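Local structure of mandelate racemase/muconate lactonizing enzyme family protein (Sorangium cellulosum, 3S5S) at residues I107-L112 and G275-A280; P122-F127 and S309-A314. The protein is of unknown function but belongs to the enolase superfamily, with an N-terminal capping domain packed on a C-terminal beta/alpha barrel. All blocks are in the same frame, centred on the assembly; numbering follows the deposited sequence.

Four segments lie in alternating order along the chain, so the two contacts cross rather than nest. From the N terminus, 107-112 on helix 101-117 comes first, followed almost at once by 122-127 at the short helix 123-126. The chain then runs through most of the barrel before 275-280 on helix 272-289 closes the loop of contact 1. After strand 293-296, helix 303-316 supplies 309-314 and closes the loop of contact 2. Two successive helices of the N-terminal family region are thus tied to two successive barrel helices. Phe127 joins the contacts, its CZ packing against CG2 of Ile277 and CD1 of Leu112, while Phe312 packs against Ala280.

Contact 1 (I107-L112 and G275-A280); sequences IETAIL and GGIAEA
Glu108 reaches out from helix 101-117 and brings its carboxylate to the kink in the first turns of helix 272-289, where Ile277 turns its own side chain back toward the first helix. OE1 of Glu108 takes two backbone N-H groups at once. The bond from Ala278 N to Glu108 OE1 is 3.0 Å long, with an N-H...O angle of 150°, and uses the syn lone pair on the side of OE2. That from Ile277 N to the same OE1 is as short, 2.9 Å, but bent and weak. Neither nitrogen bonds to the preceding turn, which marks the kink, and OE1 supplies an acceptor to both. Donors gathered in this way would be expected to favour a charged carboxylate.

The second oxygen works through a water. The water donates to Glu108 OE2 and to Gly275 O, both at 2.7 Å, and accepts from Glu279 N at 3.0 Å, so it extends the grip of one side chain over another two residues. Gly276, with no side chain, brings its CA within 3.8 Å of Glu108 OE2.

In the enolase superfamily the N-terminal domain caps a beta/alpha barrel, and this contact sets a helix of the N-terminal region against a barrel helix. The axes of the two short segments pass 8.7 Å apart, with 73° between their directions.

Beside the polar grip the contact is apolar. Ile277 holds CG1 anti to its carbonyl carbon (chi1 -60°), which carries CD1 toward helix 101-117. There Ile277 CD1 meets Leu112 CD1 tip to tip at 3.8 Å. Thr109 crosses Ile277 at about a right angle; its hydroxyl is hydrogen-bonded to Cys105 O within its own helix. Helix 85-96 touches Glu108 through Ala89 and Leu112 through Trp85.

Contact 2 (P122-F127 and S309-A314); sequences PLWAFF and SACFAA
Phe312 points the edge of its ring at a face of Phe127 in a T-shaped pair, with ring centroids 5.6 Å apart and planes at 80°. Helix 303-316, which carries Phe312, is one of the outer helices of the beta/alpha barrel of the enolase superfamily, lying between parallel strands 293-296 and 319-322. Phe127 belongs to segment 122-127 of the N-terminal region, which holds a short helix.

The leading atom of the edge is Phe312 CD1, 4.2 Å above the centre of the Phe127 ring. Phe312 holds CG anti to its backbone N (chi1 170°), which carries the ring out across Phe127, while Ile296 and Leu281 pack against it. Phe127 in turn lies close against the backbone of the barrel helix, with its CD2 3.4 Å from Phe312 CA.

One residue earlier, Cys311 packs its CB and SG against the backbone at Trp124 and the CB of Leu123. Its SG lies 4.0 Å from Leu123 CB and also approaches the edge of the Trp124 indole, a sulfur-aromatic contact in which the sulfur lies near the ring plane rather than over a face. Cys311 SG is 5.4 Å from the centroid of the five-membered ring of Trp124. Trp124 has CG lodged between its backbone N and carbonyl carbon (chi1 53°), and its indole leads away from the barrel helix. Pro122 CB covers one face of the indole, near the rim, and NE1 makes a weak hydrogen bond to Ile351 O.

NE1 of Trp85 and NE of Arg86, both of the second subunit, hydrogen-bond to Ala125 O and Phe127 O respectively. Between the two segments themselves the backbones come close enough for Trp124 CA to lie 3.6 Å from Cys311 O.

Contact 1 (I107-L112 and G275-A280)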
ATOM      1  N   ILE A 107      -9.755  -6.804 -14.206  1.00 18.13           N
ATOM      2  CA  ILE A 107     -10.913  -6.768 -13.353  1.00 17.38           C
ATOM      3  C   ILE A 107     -10.756  -5.690 -12.290  1.00 17.86           C
ATOM      4  O   ILE A 107     -11.610  -4.818 -12.166  1.00 18.03           O
ATOM      5  CB  ILE A 107     -11.186  -8.157 -12.714  1.00 17.42           C
ATOM      6  CG1 ILE A 107     -11.665  -9.148 -13.797  1.00 16.94           C
ATOM      7  CG2 ILE A 107     -12.164  -8.018 -11.634  1.00 16.66           C
ATOM      8  CD1 ILE A 107     -11.765 -10.620 -13.413  1.00 18.06           C
ATOM      9  N   GLU A 108      -9.663  -5.730 -11.538  1.00 18.51           N
ATOM     10  CA  GLU A 108      -9.406  -4.692 -10.529  1.00 18.66           C
ATOM     11  C   GLU A 108      -9.304  -3.313 -11.171  1.00 18.01           C
ATOM     12  O   GLU A 108      -9.748  -2.311 -10.611  1.00 18.48           O
ATOM     13  CB  GLU A 108      -8.059  -4.928  -9.867  1.00 18.61           C
ATOM     14  CG  GLU A 108      -7.935  -6.127  -9.019  1.00 18.98           C
ATOM     15  CD  GLU A 108      -6.608  -6.096  -8.322  1.00 22.70           C
ATOM     16  OE1 GLU A 108      -6.130  -4.976  -7.975  1.00 26.08           O
ATOM     17  OE2 GLU A 108      -6.022  -7.164  -8.142  1.00 23.71           O
ATOM     18  N   THR A 109      -8.710  -3.246 -12.345  1.00 16.84           N
ATOM     19  CA  THR A 109      -8.695  -1.949 -13.025  1.00 17.48           C
ATOM     20  C   THR A 109     -10.107  -1.416 -13.361  1.00 16.35           C
ATOM     21  O   THR A 109     -10.379  -0.275 -13.107  1.00 16.38           O
ATOM     22  CB  THR A 109      -7.788  -1.951 -14.259  1.00 17.70           C
ATOM     23  OG1 THR A 109      -6.464  -2.254 -13.808  1.00 19.99           O
ATOM     24  CG2 THR A 109      -7.837  -0.587 -14.955  1.00 14.56           C
ATOM     25  N   ALA A 110     -10.973  -2.258 -13.892  1.00 16.20           N
ATOM     26  CA  ALA A 110     -12.368  -1.911 -14.224  1.00 16.62           C
ATOM     27  C   ALA A 110     -13.181  -1.534 -12.965  1.00 17.06           C
ATOM     28  O   ALA A 110     -13.964  -0.573 -12.976  1.00 18.61           O
ATOM     29  CB  ALA A 110     -13.019  -3.061 -14.960  1.00 16.12           C
ATOM     30  N   ILE A 111     -13.016  -2.281 -11.891  1.00 17.38           N
ATOM     31  CA  ILE A 111     -13.655  -1.928 -10.621  1.00 17.79           C
ATOM     32  C   ILE A 111     -13.192  -0.538 -10.103  1.00 17.89           C
ATOM     33  O   ILE A 111     -14.028   0.355  -9.868  1.00 18.20           O
ATOM     34  CB  ILE A 111     -13.401  -3.005  -9.551  1.00 17.42           C
ATOM     35  CG1 ILE A 111     -14.083  -4.304  -9.966  1.00 17.91           C
ATOM     36  CG2 ILE A 111     -13.858  -2.539  -8.116  1.00 14.98           C
ATOM     37  CD1 ILE A 111     -13.770  -5.485  -8.974  1.00 16.73           C
ATOM     38  N   LEU A 112     -11.877  -0.347  -9.954  1.00 17.36           N
ATOM     39  CA  LEU A 112     -11.370   0.960  -9.483  1.00 16.75           C
ATOM     40  C   LEU A 112     -11.793   2.086 -10.402  1.00 15.30           C
ATOM     41  O   LEU A 112     -12.128   3.183  -9.956  1.00 14.94           O
ATOM     42  CB  LEU A 112      -9.858   0.962  -9.295  1.00 16.26           C
ATOM     43  CG  LEU A 112      -9.331   0.261  -8.035  1.00 19.54           C
ATOM     44  CD1 LEU A 112      -7.842   0.480  -7.902  1.00 19.76           C
ATOM     45  CD2 LEU A 112      -9.986   0.848  -6.803  1.00 24.72           C
ATOM     46  N   GLY A 275       0.375  -8.893 -11.600  1.00 22.63           N
ATOM     47  CA  GLY A 275      -0.389  -9.350 -10.412  1.00 22.36           C
ATOM     48  C   GLY A 275      -1.520  -8.450  -9.928  1.00 22.04           C
ATOM     49  O   GLY A 275      -2.020  -8.629  -8.805  1.00 23.69           O
ATOM     50  N   GLY A 276      -1.903  -7.464 -10.741  1.00 20.68           N
ATOM     51  CA  GLY A 276      -3.021  -6.622 -10.420  1.00 20.52           C
ATOM     52  C   GLY A 276      -2.621  -5.437  -9.599  1.00 20.65           C
ATOM     53  O   GLY A 276      -1.465  -5.307  -9.237  1.00 21.73           O
ATOM     54  N   ILE A 277      -3.581  -4.590  -9.251  1.00 20.06           N
ATOM     55  CA  ILE A 277      -3.241  -3.304  -8.670  1.00 19.84           C
ATOM     56  C   ILE A 277      -2.872  -3.443  -7.178  1.00 21.07           C
ATOM     57  O   ILE A 277      -1.945  -2.762  -6.669  1.00 21.54           O
ATOM     58  CB  ILE A 277      -4.396  -2.315  -8.847  1.00 19.00           C
ATOM     59  CG1 ILE A 277      -4.696  -2.121 -10.332  1.00 17.75           C
ATOM     60  CG2 ILE A 277      -4.071  -1.040  -8.165  1.00 17.75           C
ATOM     61  CD1 ILE A 277      -5.730  -1.081 -10.616  1.00 19.14           C
ATOM     62  N   ALA A 278      -3.589  -4.317  -6.474  1.00 21.21           N
ATOM     63  CA  ALA A 278      -3.334  -4.473  -5.052  1.00 21.93           C
ATOM     64  C   ALA A 278      -1.893  -4.988  -4.834  1.00 22.21           C
ATOM     65  O   ALA A 278      -1.177  -4.456  -3.986  1.00 22.74           O
ATOM     66  CB  ALA A 278      -4.393  -5.374  -4.352  1.00 20.81           C
ATOM     67  N   GLU A 279      -1.509  -6.017  -5.598  0.50 22.54           N
ATOM     68  CA  GLU A 279      -0.157  -6.587  -5.553  0.50 22.91           C
ATOM     69  C   GLU A 279       0.854  -5.447  -5.799  0.50 21.96           C
ATOM     70  O   GLU A 279       1.740  -5.216  -4.989  0.50 22.19           O
ATOM     71  CB  GLU A 279      -0.009  -7.839  -6.495  0.50 23.44           C
ATOM     72  CG  GLU A 279      -0.127  -9.258  -5.746  0.50 25.79           C
ATOM     73  CD  GLU A 279      -0.424 -10.531  -6.645  0.50 27.25           C
ATOM     74  OE1 GLU A 279       0.371 -10.906  -7.540  0.50 30.05           O
ATOM     75  OE2 GLU A 279      -1.442 -11.199  -6.423  0.50 23.24           O
ATOM     76  N   ALA A 280       0.629  -4.676  -6.858  1.00 21.06           N
ATOM     77  CA  ALA A 280       1.462  -3.531  -7.246  1.00 20.90           C
ATOM     78  C   ALA A 280       1.622  -2.404  -6.184  1.00 21.40           C
ATOM     79  O   ALA A 280       2.752  -1.929  -5.923  1.00 21.27           O
ATOM     80  CB  ALA A 280       1.008  -2.985  -8.567  1.00 20.23           C
TER
HETATM   81  O   HOH W   1      -3.657  -7.573  -6.951  1.00 19.15           O

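Contact 2 (P122-F127 and S309-A314)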
ATOM      1  N   PRO A 122     -10.291  11.591 -10.068  1.00 19.30           N
ATOM      2  CA  PRO A 122      -9.316  10.975 -10.993  1.00 18.60           C
ATOM      3  C   PRO A 122      -8.496   9.863 -10.293  1.00 18.65           C
ATOM      4  O   PRO A 122      -8.209   9.954  -9.085  1.00 17.79           O
ATOM      5  CB  PRO A 122      -8.372  12.136 -11.382  1.00 18.85           C
ATOM      6  CG  PRO A 122      -8.762  13.312 -10.520  1.00 19.16           C
ATOM      7  CD  PRO A 122      -9.921  12.952  -9.638  1.00 18.66           C
ATOM      8  N   LEU A 123      -8.113   8.836 -11.052  1.00 18.87           N
ATOM      9  CA  LEU A 123      -7.404   7.674 -10.500  1.00 19.16           C
ATOM     10  C   LEU A 123      -6.005   8.049  -9.950  1.00 19.33           C
ATOM     11  O   LEU A 123      -5.549   7.455  -8.958  1.00 18.96           O
ATOM     12  CB  LEU A 123      -7.315   6.557 -11.540  1.00 18.88           C
ATOM     13  CG  LEU A 123      -6.858   5.149 -11.115  1.00 20.64           C
ATOM     14  CD1 LEU A 123      -7.828   4.577 -10.024  1.00 21.43           C
ATOM     15  CD2 LEU A 123      -6.710   4.187 -12.338  1.00 17.85           C
ATOM     16  N   TRP A 124      -5.348   9.035 -10.574  1.00 19.23           N
ATOM     17  CA  TRP A 124      -4.051   9.513 -10.103  1.00 19.43           C
ATOM     18  C   TRP A 124      -4.169  10.153  -8.707  1.00 20.30           C
ATOM     19  O   TRP A 124      -3.210  10.093  -7.890  1.00 22.28           O
ATOM     20  CB  TRP A 124      -3.353  10.479 -11.121  1.00 19.88           C
ATOM     21  CG  TRP A 124      -4.201  11.683 -11.590  1.00 18.55           C
ATOM     22  CD1 TRP A 124      -4.907  11.767 -12.741  1.00 19.43           C
ATOM     23  CD2 TRP A 124      -4.377  12.943 -10.919  1.00 15.02           C
ATOM     24  NE1 TRP A 124      -5.545  12.971 -12.819  1.00 20.90           N
ATOM     25  CE2 TRP A 124      -5.240  13.716 -11.713  1.00 16.44           C
ATOM     26  CE3 TRP A 124      -3.888  13.482  -9.716  1.00 14.70           C
ATOM     27  CZ2 TRP A 124      -5.635  15.023 -11.367  1.00 15.89           C
ATOM     28  CZ3 TRP A 124      -4.290  14.763  -9.341  1.00 15.99           C
ATOM     29  CH2 TRP A 124      -5.166  15.522 -10.172  1.00 20.00           C
ATOM     30  N   ALA A 125      -5.328  10.750  -8.425  1.00 18.88           N
ATOM     31  CA  ALA A 125      -5.633  11.305  -7.102  1.00 17.94           C
ATOM     32  C   ALA A 125      -5.891  10.204  -6.112  1.00 16.68           C
ATOM     33  O   ALA A 125      -5.377  10.220  -4.998  1.00 16.34           O
ATOM     34  CB  ALA A 125      -6.879  12.228  -7.163  1.00 19.06           C
ATOM     35  N   PHE A 126      -6.704   9.245  -6.518  1.00 16.72           N
ATOM     36  CA  PHE A 126      -6.918   8.047  -5.705  1.00 17.21           C
ATOM     37  C   PHE A 126      -5.543   7.418  -5.259  1.00 17.12           C
ATOM     38  O   PHE A 126      -5.331   7.168  -4.078  1.00 18.18           O
ATOM     39  CB  PHE A 126      -7.798   7.065  -6.452  1.00 15.82           C
ATOM     40  CG  PHE A 126      -8.083   5.786  -5.679  1.00 18.36           C
ATOM     41  CD1 PHE A 126      -9.129   5.730  -4.752  1.00 18.07           C
ATOM     42  CD2 PHE A 126      -7.313   4.646  -5.888  1.00 14.87           C
ATOM     43  CE1 PHE A 126      -9.379   4.562  -4.050  1.00 21.72           C
ATOM     44  CE2 PHE A 126      -7.565   3.481  -5.197  1.00 16.77           C
ATOM     45  CZ  PHE A 126      -8.596   3.412  -4.294  1.00 20.36           C
ATOM     46  N   PHE A 127      -4.610   7.276  -6.192  1.00 15.75           N
ATOM     47  CA  PHE A 127      -3.293   6.704  -5.926  1.00 16.19           C
ATOM     48  C   PHE A 127      -2.341   7.623  -5.108  1.00 16.93           C
ATOM     49  O   PHE A 127      -1.331   7.159  -4.621  1.00 17.20           O
ATOM     50  CB  PHE A 127      -2.630   6.203  -7.243  1.00 15.29           C
ATOM     51  CG  PHE A 127      -3.248   4.930  -7.800  1.00 14.92           C
ATOM     52  CD1 PHE A 127      -3.564   3.845  -6.951  1.00 15.67           C
ATOM     53  CD2 PHE A 127      -3.493   4.795  -9.155  1.00 14.20           C
ATOM     54  CE1 PHE A 127      -4.154   2.665  -7.472  1.00 14.39           C
ATOM     55  CE2 PHE A 127      -4.040   3.559  -9.697  1.00 12.93           C
ATOM     56  CZ  PHE A 127      -4.365   2.516  -8.838  1.00 10.83           C
ATOM     57  N   SER A 309      -1.501   2.611 -15.511  1.00 19.02           N
ATOM     58  CA  SER A 309      -0.121   2.642 -15.015  1.00 19.13           C
ATOM     59  C   SER A 309       0.438   4.031 -14.768  1.00 19.64           C
ATOM     60  O   SER A 309       1.140   4.239 -13.790  1.00 19.85           O
ATOM     61  CB  SER A 309       0.800   1.938 -15.989  1.00 19.36           C
ATOM     62  OG  SER A 309       0.547   0.529 -15.944  1.00 20.88           O
ATOM     63  N   ALA A 310       0.142   4.995 -15.640  1.00 20.61           N
ATOM     64  CA  ALA A 310       0.705   6.321 -15.457  1.00 20.26           C
ATOM     65  C   ALA A 310       0.043   6.953 -14.230  1.00 20.60           C
ATOM     66  O   ALA A 310       0.730   7.547 -13.410  1.00 22.65           O
ATOM     67  CB  ALA A 310       0.560   7.141 -16.684  1.00 19.84           C
ATOM     68  N   CYS A 311      -1.263   6.742 -14.047  1.00 21.21           N
ATOM     69  CA  CYS A 311      -1.994   7.243 -12.872  1.00 20.78           C
ATOM     70  C   CYS A 311      -1.365   6.673 -11.620  1.00 20.03           C
ATOM     71  O   CYS A 311      -1.194   7.385 -10.631  1.00 19.60           O
ATOM     72  CB  CYS A 311      -3.450   6.805 -12.911  1.00 20.72           C
ATOM     73  SG  CYS A 311      -4.454   7.688 -14.095  1.00 27.35           S
ATOM     74  N   PHE A 312      -1.021   5.385 -11.687  1.00 18.36           N
ATOM     75  CA  PHE A 312      -0.403   4.677 -10.571  1.00 17.56           C
ATOM     76  C   PHE A 312       0.968   5.310 -10.236  1.00 17.13           C
ATOM     77  O   PHE A 312       1.152   5.859  -9.128  1.00 16.61           O
ATOM     78  CB  PHE A 312      -0.346   3.149 -10.891  1.00 16.82           C
ATOM     79  CG  PHE A 312       0.478   2.309  -9.930  1.00 15.71           C
ATOM     80  CD1 PHE A 312      -0.109   1.685  -8.850  1.00 15.47           C
ATOM     81  CD2 PHE A 312       1.851   2.088 -10.149  1.00 19.93           C
ATOM     82  CE1 PHE A 312       0.646   0.849  -7.944  1.00 14.31           C
ATOM     83  CE2 PHE A 312       2.639   1.272  -9.266  1.00 19.06           C
ATOM     84  CZ  PHE A 312       2.005   0.638  -8.151  1.00 18.09           C
ATOM     85  N   ALA A 313       1.912   5.233 -11.186  1.00 16.96           N
ATOM     86  CA  ALA A 313       3.264   5.800 -11.006  1.00 16.86           C
ATOM     87  C   ALA A 313       3.230   7.313 -10.627  1.00 17.88           C
ATOM     88  O   ALA A 313       3.840   7.693  -9.626  1.00 18.01           O
ATOM     89  CB  ALA A 313       4.079   5.597 -12.212  1.00 16.86           C
ATOM     90  N   ALA A 314       2.523   8.166 -11.393  1.00 17.31           N
ATOM     91  CA  ALA A 314       2.505   9.607 -11.040  1.00 18.51           C
ATOM     92  C   ALA A 314       1.764   9.918  -9.717  1.00 19.09           C
ATOM     93  O   ALA A 314       2.101  10.861  -9.038  1.00 20.73           O
ATOM     94  CB  ALA A 314       1.921  10.493 -12.212  1.00 18.18           C
TER